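Local coordinates for protein FG41 Malonate Semialdehyde Decarboxylase (Coryneform bacterium, PDB 3MLC) that belongs to the tautomerase superfamily, with two helices packed on a mixed four-stranded beta sheet, and assembles from three copies of the chain, at residues 1-6 / 66-71; 18-23 / 36-41; 24-29 / 86-91. All coordinates share one frame; numbering follows the deposited sequence.

From the N terminus, strand 2-8 leads into helix 14-31, which returns to strand 39-45. Interaction 2 (18-23 with 36-41) closes this short loop by tying the helix to the start of the second strand. It is nested inside the longer loop closed by interaction 1, where 1-6 pairs with 66-71 in the middle of the sheet. The chain then enters helix 78-92, and interaction 3 (24-29 with 86-91) brings this helix against helix 14-31; its loop crosses those of interactions 1 and 2. Ile3 pairs through its backbone with Phe39 and Ile41, while Ile3 touches Leu27 and Ile68 touches Ile88, joining sheet and helices. Pro1 of interaction 1 is bonded to PR6, and Asp37 of interaction 2 lies beside it.

Interaction 1: residues 1-6 / 66-71; sequences PLIRID and VIIHVF. With PR6 (3-chloro-3-oxopropanoic acid), chain F.
Ile3 sets its CG1 beside the backbone N (chi1 -42°), and a further bend about CB-CG1 (chi2 -51°) swings CD1 across to Val70 CG1, 3.7 Å away. Its CG2 branch points the other way along the strand and meets Ile68 CG2 at 3.9 Å. Ile5 CG2 lies side by side with Val66 CG1, extending this greasy face, which helix 14-31 covers with Val23 and Leu27. The opposite face carries Leu2, Arg4, Asp6, Ile67, His69 and Phe71. There the extended Arg4 chain crosses the Phe71 ring obliquely, with Arg4 CD 3.5 Å from Phe71 CE2, and the guanidinium stands nearly perpendicular to the ring (84°). Leu2 O lies in the plane of that ring at its edge, while Phe71 CZ sits 3.3 Å above the plane of the His69 ring, offset toward its rim. Within the chain, Asp6 OD1 is hydrogen-bonded to His45; Arg4 NH1 forms a salt bridge with Asp6 of the second subunit, and Phe71 meets His69 of that subunit edge-to-face. Six backbone bonds join the antiparallel strands, among them Arg4 N to His69 O at 3.0 Å and Asp6 N to Ile67 O at 2.7 Å. Just ahead of this ladder, Pro1 N is covalently bound to CAH of PR6 (1.4 Å), an N-terminal proline at the start of the first strand being the hallmark of the tautomerase superfamily.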
# COMPACT_ATOMS: atom_id res chain seq x y z
N PRO A 1 11.46 2.29 -8.28
CA PRO A 1 10.11 1.91 -7.86
C PRO A 1 10.08 1.24 -6.49
O PRO A 1 11.07 0.62 -6.09
CB PRO A 1 9.69 0.91 -8.94
CG PRO A 1 10.96 0.32 -9.43
CD PRO A 1 12.00 1.40 -9.32
N LEU A 2 8.96 1.37 -5.80
CA LEU A 2 8.75 0.68 -4.52
C LEU A 2 7.86 -0.54 -4.73
O LEU A 2 6.74 -0.42 -5.23
CB LEU A 2 8.16 1.63 -3.48
CG LEU A 2 7.85 1.06 -2.08
CD1 LEU A 2 9.13 0.69 -1.33
CD2 LEU A 2 7.02 2.05 -1.28
N ILE A 3 8.33 -1.75 -4.33
CA ILE A 3 7.62 -3.01 -4.49
C ILE A 3 7.19 -3.57 -3.15
O ILE A 3 8.01 -3.74 -2.25
CB ILE A 3 8.46 -4.11 -5.27
CG1 ILE A 3 9.22 -3.53 -6.47
CG2 ILE A 3 7.59 -5.30 -5.69
CD1 ILE A 3 8.37 -2.69 -7.42
N ARG A 4 5.90 -3.87 -3.04
CA ARG A 4 5.39 -4.56 -1.88
C ARG A 4 5.06 -5.97 -2.30
O ARG A 4 4.19 -6.20 -3.15
CB ARG A 4 4.16 -3.84 -1.29
CG ARG A 4 4.51 -2.52 -0.65
CD ARG A 4 3.29 -1.68 -0.35
NE ARG A 4 3.68 -0.35 0.12
CZ ARG A 4 3.83 0.01 1.40
NH1 ARG A 4 3.60 -0.89 2.36
NH2 ARG A 4 4.21 1.26 1.73
N ILE A 5 5.77 -6.93 -1.73
CA ILE A 5 5.53 -8.33 -2.03
C ILE A 5 4.85 -8.92 -0.82
O ILE A 5 5.45 -9.02 0.26
CB ILE A 5 6.85 -9.11 -2.34
CG1 ILE A 5 7.53 -8.54 -3.59
CG2 ILE A 5 6.57 -10.62 -2.48
CD1 ILE A 5 9.05 -8.55 -3.55
N ASP A 6 3.60 -9.32 -0.97
CA ASP A 6 2.91 -9.96 0.13
C ASP A 6 2.68 -11.42 -0.19
O ASP A 6 2.10 -11.75 -1.22
CB ASP A 6 1.60 -9.25 0.45
CG ASP A 6 1.81 -7.94 1.17
OD1 ASP A 6 1.55 -7.87 2.40
OD2 ASP A 6 2.21 -6.97 0.50
N VAL A 66 1.37 -15.28 -4.06
CA VAL A 66 2.31 -14.17 -3.98
C VAL A 66 1.66 -12.97 -4.66
O VAL A 66 1.37 -13.01 -5.83
CB VAL A 66 3.66 -14.50 -4.69
CG1 VAL A 66 4.67 -13.34 -4.55
CG2 VAL A 66 4.23 -15.79 -4.15
N ILE A 67 1.44 -11.90 -3.89
CA ILE A 67 0.88 -10.67 -4.42
C ILE A 67 1.98 -9.63 -4.51
O ILE A 67 2.67 -9.38 -3.53
CB ILE A 67 -0.34 -10.13 -3.58
CG1 ILE A 67 -1.44 -11.20 -3.49
CG2 ILE A 67 -0.88 -8.83 -4.17
CD1 ILE A 67 -2.74 -10.70 -2.90
N ILE A 68 2.10 -9.03 -5.69
CA ILE A 68 3.19 -8.12 -6.00
C ILE A 68 2.58 -6.80 -6.46
O ILE A 68 1.88 -6.76 -7.44
CB ILE A 68 4.12 -8.73 -7.11
CG1 ILE A 68 4.81 -10.00 -6.60
CG2 ILE A 68 5.15 -7.71 -7.60
CD1 ILE A 68 5.17 -11.00 -7.70
N HIS A 69 2.84 -5.73 -5.73
CA HIS A 69 2.21 -4.45 -6.02
C HIS A 69 3.33 -3.49 -6.30
O HIS A 69 4.13 -3.21 -5.42
CB HIS A 69 1.42 -3.99 -4.79
CG HIS A 69 0.45 -2.88 -5.02
ND1 HIS A 69 0.46 -2.08 -6.15
CD2 HIS A 69 -0.52 -2.39 -4.22
CE1 HIS A 69 -0.49 -1.17 -6.05
NE2 HIS A 69 -1.10 -1.33 -4.88
N VAL A 70 3.39 -3.00 -7.53
CA VAL A 70 4.45 -2.13 -7.99
C VAL A 70 4.00 -0.66 -7.93
O VAL A 70 3.06 -0.27 -8.61
CB VAL A 70 4.85 -2.49 -9.49
CG1 VAL A 70 6.00 -1.61 -10.02
CG2 VAL A 70 5.21 -3.96 -9.61
N PHE A 71 4.69 0.14 -7.12
CA PHE A 71 4.48 1.59 -7.12
C PHE A 71 5.59 2.28 -7.92
O PHE A 71 6.78 2.21 -7.56
CB PHE A 71 4.39 2.15 -5.70
CG PHE A 71 3.29 1.56 -4.87
CD1 PHE A 71 2.03 2.16 -4.82
CD2 PHE A 71 3.50 0.40 -4.14
CE1 PHE A 71 1.01 1.63 -4.03
CE2 PHE A 71 2.48 -0.15 -3.35
CZ PHE A 71 1.24 0.47 -3.29
CAH PR6 F . 11.55 3.62 -8.53
OAI PR6 F . 12.63 3.89 -8.96
CAJ PR6 F . 10.62 4.72 -8.10
CAK PR6 F . 10.16 5.39 -9.39
OAL PR6 F . 10.71 6.41 -9.69
OAM PR6 F . 9.36 4.80 -10.08

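Interaction 2: residues 18-23 / 36-41; sequences AIADAV and RDRFQI. With PR6 (3-chloro-3-oxopropanoic acid), chain F.
The beta-alpha-beta unit of strand 2-8, helix 14-31 and strand 39-45 is joined here by two polar side chains: Arg38, in the loop just before strand 39-45, and Gln40 in the strand reach Asp21 and Ala20 on the helix. Arg38 is stretched out along its whole length, with CG anti to the backbone N (chi1 -179°), and this straight reach carries the guanidinium to the acid. Both terminal nitrogens grip a single oxygen end-on: NH2 donates to Asp21 OD2 at 2.8 Å, nearly in line with the CG-OD2 bond, and NH1 donates to the same OD2 at 3.1 Å along a more bent path. OD2 lies close to the guanidinium plane, whereas the carboxylate is turned 80° from it. Arg17 NE forms a further salt bridge to this oxygen, so two arginines share this one atom. Gln40 follows two residues further on: its NE2 donates to Ala20 O at 3.3 Å, with the acceptor almost exactly in the amide plane. Its OE1 rests 3.2 Å from Ala20 CB and takes a weak bond from Arg38 NH2, which links the two polar side chains and may help hold the amide's orientation. His24 packs against both of them. One residue before Arg38, Asp37 OD1 lies 2.9 Å from OAI of PR6.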
# COMPACT_ATOMS: atom_id res chain seq x y z
N ALA A 18 14.58 -15.28 -2.67
CA ALA A 18 14.71 -15.63 -4.09
C ALA A 18 13.59 -15.08 -4.98
O ALA A 18 13.83 -14.71 -6.16
CB ALA A 18 14.87 -17.18 -4.28
N ILE A 19 12.38 -15.05 -4.43
CA ILE A 19 11.23 -14.39 -5.06
C ILE A 19 11.50 -12.89 -5.22
O ILE A 19 11.17 -12.31 -6.25
CB ILE A 19 9.90 -14.62 -4.25
CG1 ILE A 19 9.49 -16.09 -4.32
CG2 ILE A 19 8.73 -13.70 -4.74
CD1 ILE A 19 8.49 -16.54 -3.29
N ALA A 20 12.11 -12.28 -4.20
CA ALA A 20 12.43 -10.84 -4.20
C ALA A 20 13.51 -10.50 -5.22
O ALA A 20 13.41 -9.51 -5.95
CB ALA A 20 12.87 -10.40 -2.79
N ASP A 21 14.55 -11.33 -5.26
CA ASP A 21 15.56 -11.33 -6.33
C ASP A 21 15.00 -11.43 -7.75
O ASP A 21 15.37 -10.63 -8.62
CB ASP A 21 16.60 -12.43 -6.08
CG ASP A 21 17.46 -12.14 -4.86
OD1 ASP A 21 18.10 -13.08 -4.36
OD2 ASP A 21 17.49 -10.98 -4.37
N ALA A 22 14.12 -12.41 -7.96
CA ALA A 22 13.47 -12.64 -9.25
C ALA A 22 12.61 -11.46 -9.72
O ALA A 22 12.74 -11.02 -10.87
CB ALA A 22 12.65 -13.94 -9.21
N VAL A 23 11.77 -10.92 -8.83
CA VAL A 23 10.92 -9.75 -9.13
C VAL A 23 11.80 -8.59 -9.53
O VAL A 23 11.47 -7.86 -10.45
CB VAL A 23 9.99 -9.35 -7.91
CG1 VAL A 23 9.30 -7.97 -8.14
CG2 VAL A 23 8.95 -10.43 -7.64
N ARG A 36 20.92 -1.03 -8.68
CA ARG A 36 20.75 -0.72 -7.25
C ARG A 36 19.47 0.11 -6.95
O ARG A 36 19.27 0.57 -5.82
CB ARG A 36 21.99 -0.04 -6.66
CG ARG A 36 23.26 -0.93 -6.67
CD ARG A 36 24.25 -0.54 -5.55
NE ARG A 36 24.24 -1.50 -4.44
CZ ARG A 36 24.03 -1.20 -3.16
NH1 ARG A 36 23.81 0.05 -2.79
NH2 ARG A 36 24.04 -2.16 -2.23
N ASP A 37 18.64 0.28 -7.98
CA ASP A 37 17.31 0.92 -7.86
C ASP A 37 16.34 -0.12 -7.31
O ASP A 37 15.41 -0.55 -7.97
CB ASP A 37 16.86 1.39 -9.25
CG ASP A 37 15.60 2.24 -9.21
OD1 ASP A 37 14.97 2.40 -8.14
OD2 ASP A 37 15.25 2.76 -10.29
N ARG A 38 16.62 -0.55 -6.08
CA ARG A 38 15.95 -1.68 -5.47
C ARG A 38 15.37 -1.33 -4.11
O ARG A 38 16.13 -1.11 -3.13
CB ARG A 38 16.92 -2.84 -5.30
CG ARG A 38 16.25 -4.04 -4.70
CD ARG A 38 17.20 -5.22 -4.70
NE ARG A 38 16.51 -6.36 -4.19
CZ ARG A 38 16.95 -7.62 -4.20
NH1 ARG A 38 18.14 -7.93 -4.73
NH2 ARG A 38 16.18 -8.58 -3.70
N PHE A 39 14.03 -1.33 -4.05
CA PHE A 39 13.24 -0.97 -2.86
C PHE A 39 12.03 -1.88 -2.74
O PHE A 39 11.11 -1.78 -3.54
CB PHE A 39 12.82 0.51 -2.93
CG PHE A 39 13.95 1.40 -3.27
CD1 PHE A 39 14.22 1.73 -4.62
CD2 PHE A 39 14.85 1.81 -2.28
CE1 PHE A 39 15.31 2.53 -4.95
CE2 PHE A 39 15.94 2.60 -2.61
CZ PHE A 39 16.18 2.95 -3.95
N GLN A 40 12.05 -2.74 -1.72
CA GLN A 40 11.09 -3.82 -1.58
C GLN A 40 10.73 -4.04 -0.13
O GLN A 40 11.58 -4.00 0.74
CB GLN A 40 11.65 -5.14 -2.17
CG GLN A 40 12.22 -5.02 -3.61
CD GLN A 40 12.56 -6.35 -4.25
OE1 GLN A 40 12.98 -7.30 -3.59
NE2 GLN A 40 12.38 -6.43 -5.57
N ILE A 41 9.45 -4.29 0.12
CA ILE A 41 8.97 -4.66 1.45
C ILE A 41 8.31 -6.03 1.33
O ILE A 41 7.23 -6.15 0.76
CB ILE A 41 7.98 -3.60 2.07
CG1 ILE A 41 8.66 -2.22 2.22
CG2 ILE A 41 7.45 -4.09 3.41
CD1 ILE A 41 7.71 -1.00 2.39
CAH PR6 F . 11.55 3.62 -8.53
OAI PR6 F . 12.63 3.89 -8.96
CAJ PR6 F . 10.62 4.72 -8.10
CAK PR6 F . 10.16 5.39 -9.39
OAL PR6 F . 10.71 6.41 -9.69
OAM PR6 F . 9.36 4.80 -10.08

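Interaction 3: residues 24-29 / 86-91; sequences HDALVE and AAITES
Between 24-29 and 86-91 the packing is tightest at Ala26. Its CB faces the second helix and touches backbone as much as side chain: it lies 3.7 Å from Ala87 C and equally near Ile88 N, with Ala87 CB at 3.9 Å and Ile88 CG1 at 4.0 Å. Ser91, one turn further on, completes the surround. Its OG stands beside its own backbone N (chi1 -81°), which brings the hydroxyl oxygen to 3.8 Å from Ala26 CB. With only a methyl group between them, the backbones come as near as 5.4 Å at the CA atoms of Ala26 and Ile88, and the segment axes approach to 8.5 Å. No hydrogen bond crosses between the segments; the contact is van der Waals packing. Toward the sheet the fit is slacker: Leu27 CD2 and Ile88 CD1 just meet, but these larger side chains also pack on the sheet, Leu27 on Ile3 and Ile88 on Ile68, and Ile88 touches Val23 of helix 14-31. The outer side is looser again. Asp25, Glu29 and Glu90 are exposed there, and Glu29 OE2 and Glu90 OE1 stay 6.2 Å apart; their like charges would, if anything, push this margin apart. The segments run roughly antiparallel, at 145° between their N-to-C directions. Such a pair of side-by-side helices lying over one face of a mixed four-stranded sheet is characteristic of the tautomerase fold.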
# COMPACT_ATOMS: atom_id res chain seq x y z
N HIS A 24 12.94 -8.45 -8.85
CA HIS A 24 13.86 -7.35 -9.09
C HIS A 24 14.69 -7.52 -10.36
O HIS A 24 14.89 -6.56 -11.11
CB HIS A 24 14.80 -7.13 -7.89
CG HIS A 24 15.78 -6.02 -8.11
ND1 HIS A 24 15.39 -4.71 -8.26
CD2 HIS A 24 17.13 -6.02 -8.23
CE1 HIS A 24 16.45 -3.95 -8.49
NE2 HIS A 24 17.52 -4.72 -8.45
N ASP A 25 15.20 -8.73 -10.57
CA ASP A 25 15.93 -9.03 -11.82
C ASP A 25 15.05 -8.71 -13.01
O ASP A 25 15.52 -8.14 -13.99
CB ASP A 25 16.39 -10.51 -11.91
CG ASP A 25 17.38 -10.90 -10.81
OD1 ASP A 25 18.20 -10.05 -10.39
OD2 ASP A 25 17.34 -12.09 -10.35
N ALA A 26 13.77 -9.08 -12.91
CA ALA A 26 12.83 -8.91 -13.99
C ALA A 26 12.56 -7.43 -14.30
O ALA A 26 12.49 -7.06 -15.47
CB ALA A 26 11.54 -9.67 -13.71
N LEU A 27 12.43 -6.59 -13.26
CA LEU A 27 12.23 -5.15 -13.44
C LEU A 27 13.45 -4.45 -14.00
O LEU A 27 13.32 -3.45 -14.68
CB LEU A 27 11.81 -4.45 -12.14
CG LEU A 27 10.52 -4.95 -11.49
CD1 LEU A 27 10.54 -4.65 -10.00
CD2 LEU A 27 9.30 -4.37 -12.20
N VAL A 28 14.64 -4.95 -13.65
CA VAL A 28 15.87 -4.45 -14.26
C VAL A 28 15.89 -4.84 -15.75
O VAL A 28 16.17 -4.00 -16.61
CB VAL A 28 17.15 -4.91 -13.48
CG1 VAL A 28 18.43 -4.47 -14.20
CG2 VAL A 28 17.14 -4.33 -12.05
N GLU A 29 15.55 -6.10 -16.05
CA GLU A 29 15.45 -6.55 -17.44
C GLU A 29 14.55 -5.69 -18.32
O GLU A 29 15.01 -5.17 -19.34
CB GLU A 29 14.93 -7.98 -17.51
CG GLU A 29 15.94 -9.07 -17.18
CD GLU A 29 15.49 -10.42 -17.72
OE1 GLU A 29 15.86 -11.46 -17.12
OE2 GLU A 29 14.75 -10.43 -18.73
N ALA A 86 4.96 -10.58 -17.60
CA ALA A 86 5.50 -11.84 -18.15
C ALA A 86 6.84 -12.18 -17.55
O ALA A 86 7.04 -13.32 -17.12
CB ALA A 86 5.61 -11.77 -19.68
N ALA A 87 7.75 -11.20 -17.53
CA ALA A 87 9.11 -11.43 -17.02
C ALA A 87 9.12 -11.84 -15.55
O ALA A 87 9.85 -12.76 -15.19
CB ALA A 87 10.00 -10.22 -17.25
N ILE A 88 8.29 -11.19 -14.73
CA ILE A 88 8.17 -11.56 -13.32
C ILE A 88 7.69 -12.99 -13.15
O ILE A 88 8.28 -13.74 -12.41
CB ILE A 88 7.25 -10.58 -12.51
CG1 ILE A 88 7.75 -9.13 -12.61
CG2 ILE A 88 7.13 -11.03 -11.04
CD1 ILE A 88 6.90 -8.12 -11.82
N THR A 89 6.62 -13.36 -13.85
CA THR A 89 6.01 -14.69 -13.73
C THR A 89 6.96 -15.80 -14.20
O THR A 89 7.10 -16.84 -13.54
CB THR A 89 4.64 -14.74 -14.46
OG1 THR A 89 3.81 -13.66 -13.98
CG2 THR A 89 3.90 -16.03 -14.19
N GLU A 90 7.64 -15.56 -15.32
CA GLU A 90 8.61 -16.54 -15.82
C GLU A 90 9.89 -16.55 -14.97
O GLU A 90 10.50 -17.60 -14.81
CB GLU A 90 8.84 -16.43 -17.37
CG GLU A 90 9.48 -15.12 -17.91
CD GLU A 90 8.97 -14.67 -19.33
OE1 GLU A 90 9.55 -13.69 -19.87
OE2 GLU A 90 7.99 -15.24 -19.90
N SER A 91 10.26 -15.42 -14.36
CA SER A 91 11.38 -15.36 -13.41
C SER A 91 11.13 -16.14 -12.13
O SER A 91 12.09 -16.53 -11.46
CB SER A 91 11.73 -13.92 -13.02
OG SER A 91 12.53 -13.29 -14.01